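Local atomic coordinates of IscA (Thermosynechococcus elongatus, PDB entry 1X0G), a protein that binds a [2Fe-2S] cluster between its subunits and probably serves as a scaffold on which iron-sulfur clusters are assembled. Residues Cys37-Tyr42 against Gly104-Val109; Leu73-Val79 against Arg91-Asn96. One frame throughout, in Å; residues are numbered along the deposited sequence.

Contact 1. Residues Cys37-Tyr42 against Gly104-Val109. With NA (sodium ion), chain G; FES (Fe2/s2 (inorganic) cluster), chain H.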
loop_
_atom_site.group_PDB
_atom_site.type_symbol
_atom_site.label_atom_id
_atom_site.label_comp_id
_atom_site.label_asym_id
_atom_site.label_seq_id
_atom_site.Cartn_x
_atom_site.Cartn_y
_atom_site.Cartn_z
ATOM N N CYS C 37 3.505 -9.338 -2.921
ATOM C CA CYS C 37 3.404 -9.969 -4.223
ATOM C C CYS C 37 2.057 -9.585 -4.803
ATOM O O CYS C 37 1.007 -9.705 -4.161
ATOM C CB CYS C 37 3.594 -11.501 -4.169
ATOM S SG CYS C 37 5.302 -11.880 -3.538
ATOM N N GLY C 38 2.089 -9.110 -6.024
ATOM C CA GLY C 38 0.921 -8.642 -6.641
ATOM C C GLY C 38 0.290 -7.597 -5.792
ATOM O O GLY C 38 0.958 -6.744 -5.185
ATOM N N ASP C 39 -1.024 -7.654 -5.747
ATOM C CA ASP C 39 -1.691 -6.498 -5.159
ATOM C C ASP C 39 -2.326 -6.867 -3.860
ATOM O O ASP C 39 -2.282 -6.118 -2.931
ATOM C CB ASP C 39 -2.788 -5.915 -6.081
ATOM C CG ASP C 39 -2.245 -5.134 -7.278
ATOM O OD1 ASP C 39 -1.265 -4.306 -7.283
ATOM O OD2 ASP C 39 -2.943 -5.395 -8.259
ATOM N N TRP C 40 -2.974 -8.012 -3.838
ATOM C CA TRP C 40 -3.843 -8.353 -2.740
ATOM C C TRP C 40 -3.452 -9.751 -2.338
ATOM O O TRP C 40 -3.190 -10.574 -3.222
ATOM C CB TRP C 40 -5.292 -8.323 -3.214
ATOM C CG TRP C 40 -5.814 -6.954 -3.603
ATOM C CD1 TRP C 40 -6.128 -6.521 -4.893
ATOM C CD2 TRP C 40 -6.085 -5.839 -2.751
ATOM N NE1 TRP C 40 -6.584 -5.248 -4.859
ATOM C CE2 TRP C 40 -6.594 -4.804 -3.566
ATOM C CE3 TRP C 40 -6.028 -5.638 -1.381
ATOM C CZ2 TRP C 40 -6.958 -3.548 -3.059
ATOM C CZ3 TRP C 40 -6.376 -4.379 -0.868
ATOM C CH2 TRP C 40 -6.847 -3.352 -1.710
ATOM N N ARG C 41 -3.322 -10.010 -1.050
ATOM C CA ARG C 41 -3.208 -11.376 -0.537
ATOM C C ARG C 41 -4.572 -11.727 -0.042
ATOM O O ARG C 41 -5.273 -10.865 0.512
ATOM C CB ARG C 41 -2.266 -11.366 0.634
ATOM C CG ARG C 41 -1.514 -12.679 1.029
ATOM C CD ARG C 41 -1.672 -12.714 2.524
ATOM N NE ARG C 41 -1.470 -13.947 3.291
ATOM C CZ ARG C 41 -0.378 -14.720 3.242
ATOM N NH1 ARG C 41 0.632 -14.458 2.363
ATOM N NH2 ARG C 41 -0.300 -15.785 4.077
ATOM N N TYR C 42 -5.009 -12.957 -0.277
ATOM C CA TYR C 42 -6.208 -13.433 0.393
ATOM C C TYR C 42 -5.973 -13.528 1.858
ATOM O O TYR C 42 -4.817 -13.805 2.340
ATOM C CB TYR C 42 -6.502 -14.836 -0.001
ATOM C CG TYR C 42 -6.785 -14.932 -1.401
ATOM C CD1 TYR C 42 -5.798 -15.313 -2.275
ATOM C CD2 TYR C 42 -8.050 -14.610 -1.877
ATOM C CE1 TYR C 42 -6.019 -15.308 -3.610
ATOM C CE2 TYR C 42 -8.287 -14.638 -3.239
ATOM C CZ TYR C 42 -7.250 -14.966 -4.088
ATOM O OH TYR C 42 -7.478 -15.007 -5.409
ATOM N N GLY C 104 0.856 -18.507 -5.238
ATOM C CA GLY C 104 -0.601 -18.558 -5.329
ATOM C C GLY C 104 -1.353 -17.743 -4.288
ATOM O O GLY C 104 -2.571 -17.543 -4.448
ATOM N N MET C 105 -0.680 -17.300 -3.222
ATOM C CA MET C 105 -1.391 -16.617 -2.150
ATOM C C MET C 105 -1.887 -15.239 -2.579
ATOM O O MET C 105 -2.843 -14.708 -2.030
ATOM C CB MET C 105 -0.535 -16.526 -0.867
ATOM C CG MET C 105 -0.128 -17.925 -0.197
ATOM S SD MET C 105 -1.558 -19.068 -0.018
ATOM C CE MET C 105 -1.538 -20.180 -1.458
ATOM N N ALA C 106 -1.226 -14.674 -3.568
ATOM C CA ALA C 106 -1.412 -13.312 -3.933
ATOM C C ALA C 106 -1.881 -13.170 -5.391
ATOM O O ALA C 106 -1.431 -13.923 -6.282
ATOM C CB ALA C 106 -0.051 -12.600 -3.756
ATOM N N PHE C 107 -2.687 -12.159 -5.681
ATOM C CA PHE C 107 -2.981 -11.856 -7.072
ATOM C C PHE C 107 -3.025 -10.384 -7.421
ATOM O O PHE C 107 -3.274 -9.580 -6.549
ATOM C CB PHE C 107 -4.295 -12.409 -7.401
ATOM C CG PHE C 107 -5.385 -11.810 -6.628
ATOM C CD1 PHE C 107 -6.249 -10.919 -7.225
ATOM C CD2 PHE C 107 -5.591 -12.158 -5.321
ATOM C CE1 PHE C 107 -7.332 -10.389 -6.537
ATOM C CE2 PHE C 107 -6.603 -11.623 -4.625
ATOM C CZ PHE C 107 -7.511 -10.742 -5.229
ATOM N N ARG C 108 -2.773 -10.016 -8.690
ATOM C CA ARG C 108 -3.031 -8.598 -9.134
ATOM C C ARG C 108 -4.352 -8.518 -9.845
ATOM O O ARG C 108 -4.840 -9.546 -10.279
ATOM C CB ARG C 108 -1.884 -7.918 -9.934
ATOM C CG ARG C 108 -0.721 -8.784 -10.439
ATOM C CD ARG C 108 0.452 -7.945 -10.880
ATOM N NE ARG C 108 1.522 -7.871 -9.872
ATOM C CZ ARG C 108 2.850 -7.839 -10.138
ATOM N NH1 ARG C 108 3.314 -7.872 -11.400
ATOM N NH2 ARG C 108 3.739 -7.803 -9.134
ATOM N N VAL C 109 -4.980 -7.346 -9.890
ATOM C CA VAL C 109 -6.158 -7.158 -10.804
ATOM C C VAL C 109 -5.870 -6.204 -11.967
ATOM O O VAL C 109 -4.826 -5.534 -11.989
ATOM C CB VAL C 109 -7.417 -6.694 -10.095
ATOM C CG1 VAL C 109 -8.119 -7.876 -9.496
ATOM C CG2 VAL C 109 -7.060 -5.677 -9.043
HETATM NA NA NA G . 2.995 -5.342 -4.140
HETATM FE FE1 FES H . 3.079 -15.723 -3.596
HETATM FE FE2 FES H . 5.125 -13.945 -2.850
HETATM S S1 FES H . 4.900 -15.246 -4.524
HETATM S S2 FES H . 3.168 -14.098 -2.087
HETATM O O HOH W 1 4.733 -4.516 -3.194
#

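Contact 2. Residues Leu73-Val79 against Arg91-Asn96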
loop_
_atom_site.group_PDB
_atom_site.type_symbol
_atom_site.label_atom_id
_atom_site.label_comp_id
_atom_site.label_asym_id
_atom_site.label_seq_id
_atom_site.Cartn_x
_atom_site.Cartn_y
_atom_site.Cartn_z
ATOM N N LEU C 73 -13.409 -7.888 -5.780
ATOM C CA LEU C 73 -12.187 -8.623 -5.962
ATOM C C LEU C 73 -12.369 -10.147 -5.871
ATOM O O LEU C 73 -11.477 -10.868 -6.330
ATOM C CB LEU C 73 -11.135 -8.176 -4.986
ATOM C CG LEU C 73 -10.778 -6.698 -5.019
ATOM C CD1 LEU C 73 -9.869 -6.447 -3.775
ATOM C CD2 LEU C 73 -10.000 -6.392 -6.217
ATOM N N LEU C 74 -13.504 -10.633 -5.352
ATOM C CA LEU C 74 -13.609 -12.037 -4.939
ATOM C C LEU C 74 -14.783 -12.758 -5.532
ATOM O O LEU C 74 -14.829 -13.986 -5.413
ATOM C CB LEU C 74 -13.708 -12.205 -3.411
ATOM C CG LEU C 74 -12.546 -11.760 -2.522
ATOM C CD1 LEU C 74 -12.844 -11.897 -1.053
ATOM C CD2 LEU C 74 -11.161 -12.355 -2.824
ATOM N N ARG C 75 -15.747 -12.029 -6.112
ATOM C CA ARG C 75 -16.925 -12.635 -6.748
ATOM C C ARG C 75 -16.520 -13.888 -7.554
ATOM O O ARG C 75 -15.673 -13.794 -8.434
ATOM C CB ARG C 75 -17.586 -11.610 -7.652
ATOM C CG ARG C 75 -18.980 -12.041 -8.221
ATOM C CD ARG C 75 -19.916 -10.846 -8.558
ATOM N NE ARG C 75 -19.939 -9.827 -7.471
ATOM C CZ ARG C 75 -20.852 -9.766 -6.487
ATOM N NH1 ARG C 75 -21.856 -10.646 -6.441
ATOM N NH2 ARG C 75 -20.769 -8.821 -5.545
ATOM N N GLY C 76 -17.080 -15.064 -7.241
ATOM C CA GLY C 76 -16.758 -16.272 -8.015
ATOM C C GLY C 76 -15.420 -16.968 -7.716
ATOM O O GLY C 76 -15.029 -17.949 -8.372
ATOM N N LEU C 77 -14.707 -16.496 -6.712
ATOM C CA LEU C 77 -13.573 -17.244 -6.237
ATOM C C LEU C 77 -14.011 -18.695 -5.973
ATOM O O LEU C 77 -15.112 -18.970 -5.477
ATOM C CB LEU C 77 -13.119 -16.656 -4.929
ATOM C CG LEU C 77 -11.893 -17.245 -4.332
ATOM C CD1 LEU C 77 -10.761 -16.754 -5.213
ATOM C CD2 LEU C 77 -11.794 -16.685 -2.910
ATOM N N ARG C 78 -13.105 -19.595 -6.324
ATOM C CA ARG C 78 -13.175 -20.954 -5.895
ATOM C C ARG C 78 -11.877 -21.235 -5.150
ATOM O O ARG C 78 -10.763 -20.848 -5.578
ATOM C CB ARG C 78 -13.323 -21.916 -7.086
ATOM C CG ARG C 78 -14.528 -21.605 -7.995
ATOM C CD ARG C 78 -14.577 -22.545 -9.184
ATOM N NE ARG C 78 -13.264 -22.690 -9.810
ATOM C CZ ARG C 78 -12.397 -23.682 -9.555
ATOM N NH1 ARG C 78 -12.689 -24.629 -8.655
ATOM N NH2 ARG C 78 -11.222 -23.717 -10.191
ATOM N N VAL C 79 -12.050 -21.944 -4.045
ATOM C CA VAL C 79 -11.008 -22.185 -3.106
ATOM C C VAL C 79 -10.918 -23.688 -3.049
ATOM O O VAL C 79 -11.941 -24.372 -2.876
ATOM C CB VAL C 79 -11.425 -21.634 -1.691
ATOM C CG1 VAL C 79 -10.479 -22.125 -0.616
ATOM C CG2 VAL C 79 -11.524 -20.109 -1.676
ATOM N N ARG C 91 -5.745 -23.230 -2.303
ATOM C CA ARG C 91 -5.481 -22.728 -3.643
ATOM C C ARG C 91 -6.630 -21.907 -3.957
ATOM O O ARG C 91 -7.720 -22.235 -3.550
ATOM C CB ARG C 91 -5.507 -23.847 -4.698
ATOM C CG ARG C 91 -4.239 -24.568 -4.907
ATOM C CD ARG C 91 -3.041 -23.661 -5.301
ATOM N NE ARG C 91 -1.890 -24.555 -5.478
ATOM C CZ ARG C 91 -1.151 -25.038 -4.474
ATOM N NH1 ARG C 91 -1.420 -24.652 -3.216
ATOM N NH2 ARG C 91 -0.156 -25.905 -4.732
ATOM N N PHE C 92 -6.419 -20.896 -4.772
ATOM C CA PHE C 92 -7.500 -20.008 -5.169
ATOM C C PHE C 92 -7.590 -19.814 -6.640
ATOM O O PHE C 92 -6.606 -19.581 -7.308
ATOM C CB PHE C 92 -7.191 -18.663 -4.610
ATOM C CG PHE C 92 -7.148 -18.661 -3.153
ATOM C CD1 PHE C 92 -5.956 -18.904 -2.481
ATOM C CD2 PHE C 92 -8.304 -18.472 -2.420
ATOM C CE1 PHE C 92 -5.924 -18.902 -1.078
ATOM C CE2 PHE C 92 -8.256 -18.469 -0.994
ATOM C CZ PHE C 92 -7.092 -18.665 -0.347
ATOM N N HIS C 93 -8.779 -19.863 -7.158
ATOM C CA HIS C 93 -8.913 -19.621 -8.547
ATOM C C HIS C 93 -9.880 -18.451 -8.558
ATOM O O HIS C 93 -11.036 -18.580 -8.131
ATOM C CB HIS C 93 -9.465 -20.863 -9.230
ATOM C CG HIS C 93 -8.636 -22.084 -8.984
ATOM N ND1 HIS C 93 -7.515 -22.381 -9.732
ATOM C CD2 HIS C 93 -8.768 -23.090 -8.079
ATOM C CE1 HIS C 93 -6.992 -23.515 -9.293
ATOM N NE2 HIS C 93 -7.724 -23.957 -8.285
ATOM N N ASN C 94 -9.385 -17.306 -9.000
ATOM C CA ASN C 94 -10.113 -16.080 -8.900
ATOM C C ASN C 94 -10.297 -15.545 -10.293
ATOM O O ASN C 94 -9.344 -15.104 -10.920
ATOM C CB ASN C 94 -9.311 -15.128 -8.048
ATOM C CG ASN C 94 -10.020 -13.816 -7.801
ATOM O OD1 ASN C 94 -11.090 -13.546 -8.354
ATOM N ND2 ASN C 94 -9.424 -12.985 -6.911
ATOM N N PRO C 95 -11.524 -15.587 -10.786
ATOM C CA PRO C 95 -11.917 -15.042 -12.094
ATOM C C PRO C 95 -11.538 -13.570 -12.250
ATOM O O PRO C 95 -11.327 -13.115 -13.358
ATOM C CB PRO C 95 -13.443 -15.165 -12.091
ATOM C CG PRO C 95 -13.742 -16.281 -11.163
ATOM C CD PRO C 95 -12.671 -16.150 -10.056
ATOM N N ASN C 96 -11.413 -12.858 -11.129
ATOM C CA ASN C 96 -10.987 -11.473 -11.117
ATOM C C ASN C 96 -9.493 -11.298 -11.222
ATOM O O ASN C 96 -9.021 -10.210 -11.426
ATOM C CB ASN C 96 -11.498 -10.817 -9.864
ATOM C CG ASN C 96 -13.009 -11.017 -9.672
ATOM O OD1 ASN C 96 -13.513 -11.517 -8.645
ATOM N ND2 ASN C 96 -13.723 -10.667 -10.687
#

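Contact 1. Residues Cys37-Tyr42 against Gly104-Val109
D39 and W40 both donate their backbone N-H to one acceptor, F107 O, each at 3.1 Å, a classic beta bulge. W40 N comes in only 18° from the carbonyl plane, whereas D39 N sits 55° out of it. W40 O takes F107 N in return, and Y42 N reaches M105 O at 3.3 Å, so the antiparallel pairing carries on past the bulge. D39 OD2 accepts V109 N and also forms a salt bridge with R111 of the fourth subunit. On the face of W40 and F107, W40 CB lies over the F107 ring, 4.2 Å from its centroid. F107 CG stands between its backbone N and carbonyl carbon (chi1 63°), which brings the ring across toward the neighbouring strand, against Y42. There F107 CE2 lies over one face of the Y42 ring, near its rim, 3.4 Å from Y42 CZ. A leucine in place of Y42 would probably leave N94 ND2 without its hydroxyl partner and F107 CE2 without the flat ring it rests on. G38, at positive phi, brings its backbone against R108, where a CB would crowd F107 C, and its carbonyl binds sodium. C37 SG holds an iron of the cluster (FE2) at 2.2 Å, together with C103 of the second subunit, while small A106 packs on C37 CB: a bulged antiparallel strand pair beside the [2Fe-2S] site of the HesB/IscA family.

Contact 2. Residues Leu73-Val79 against Arg91-Asn96
R78 and H93 exchange both of their backbone hydrogen bonds: R78 N gives to H93 O at 2.9 Å, and H93 N to R78 O at 2.7 Å, the first of them nearly straight at 172°. On the next pair, V79 with F92, neither N-H crosses to the other strand; the backbone of V79 bonds instead with E3 and T5 of the N-terminal segment. On the side-chain face of the R78–H93 pair the guanidinium lies almost parallel to the imidazole, with NH2 over one ring face, 3.3 Å from H93 CG. A bend at chi3 (-46°) turns the end of the R78 chain back, which brings NH2 over the imidazole. These pairs form the base of the beta hairpin of strands 78-82 and 89-93, and the chain enters it from the end of helix 71-74 through a type II turn, L74 to L77. G76 suits the turn by its positive phi, and its carbonyl lies against P95 CD; L77 N closes it on L74 O at 2.8 Å. The end of the helix is met by N94, whose ND2 donates to L73 O at 3.0 Å, nearly in line with the carbonyl and in the plane of the amide. Y42 OH also bonds to ND2, and OD1 accepts N96 N at 2.9 Å in an Asx turn, so an asparagine fits here by serving both as donor and as acceptor. Its CB backs onto L77 CD1. On the apolar side the other methyl of L77, CD2, reaches the edge of the F92 ring, near its plane, while V79 CG2 touches F92 CD2 at 3.7 Å; L77 also packs on V2, I30 and Y42.

In the fold
Contact 2 is nested along the chain inside the loop that contact 1 closes: 37-42 comes first, then 73-79 and 91-96, and 104-109 last. Their centres are 11 Å apart, and they lie in different sheets. Contact 1 joins neighbouring strands 40-46 and 106-108 of the six-stranded mixed sheet, while contact 2 pairs strands 78-82 and 89-93 of the three-stranded one. Y42 and F107 bridge the two: the Y42 ring stacks with F92, and F107 CE1 packs 3.4 Å from N94 ND2. The cluster and sodium sites sit at contact 1, and both contacts also touch the third subunit, which places the metal sites, the hairpin and a subunit interface close together.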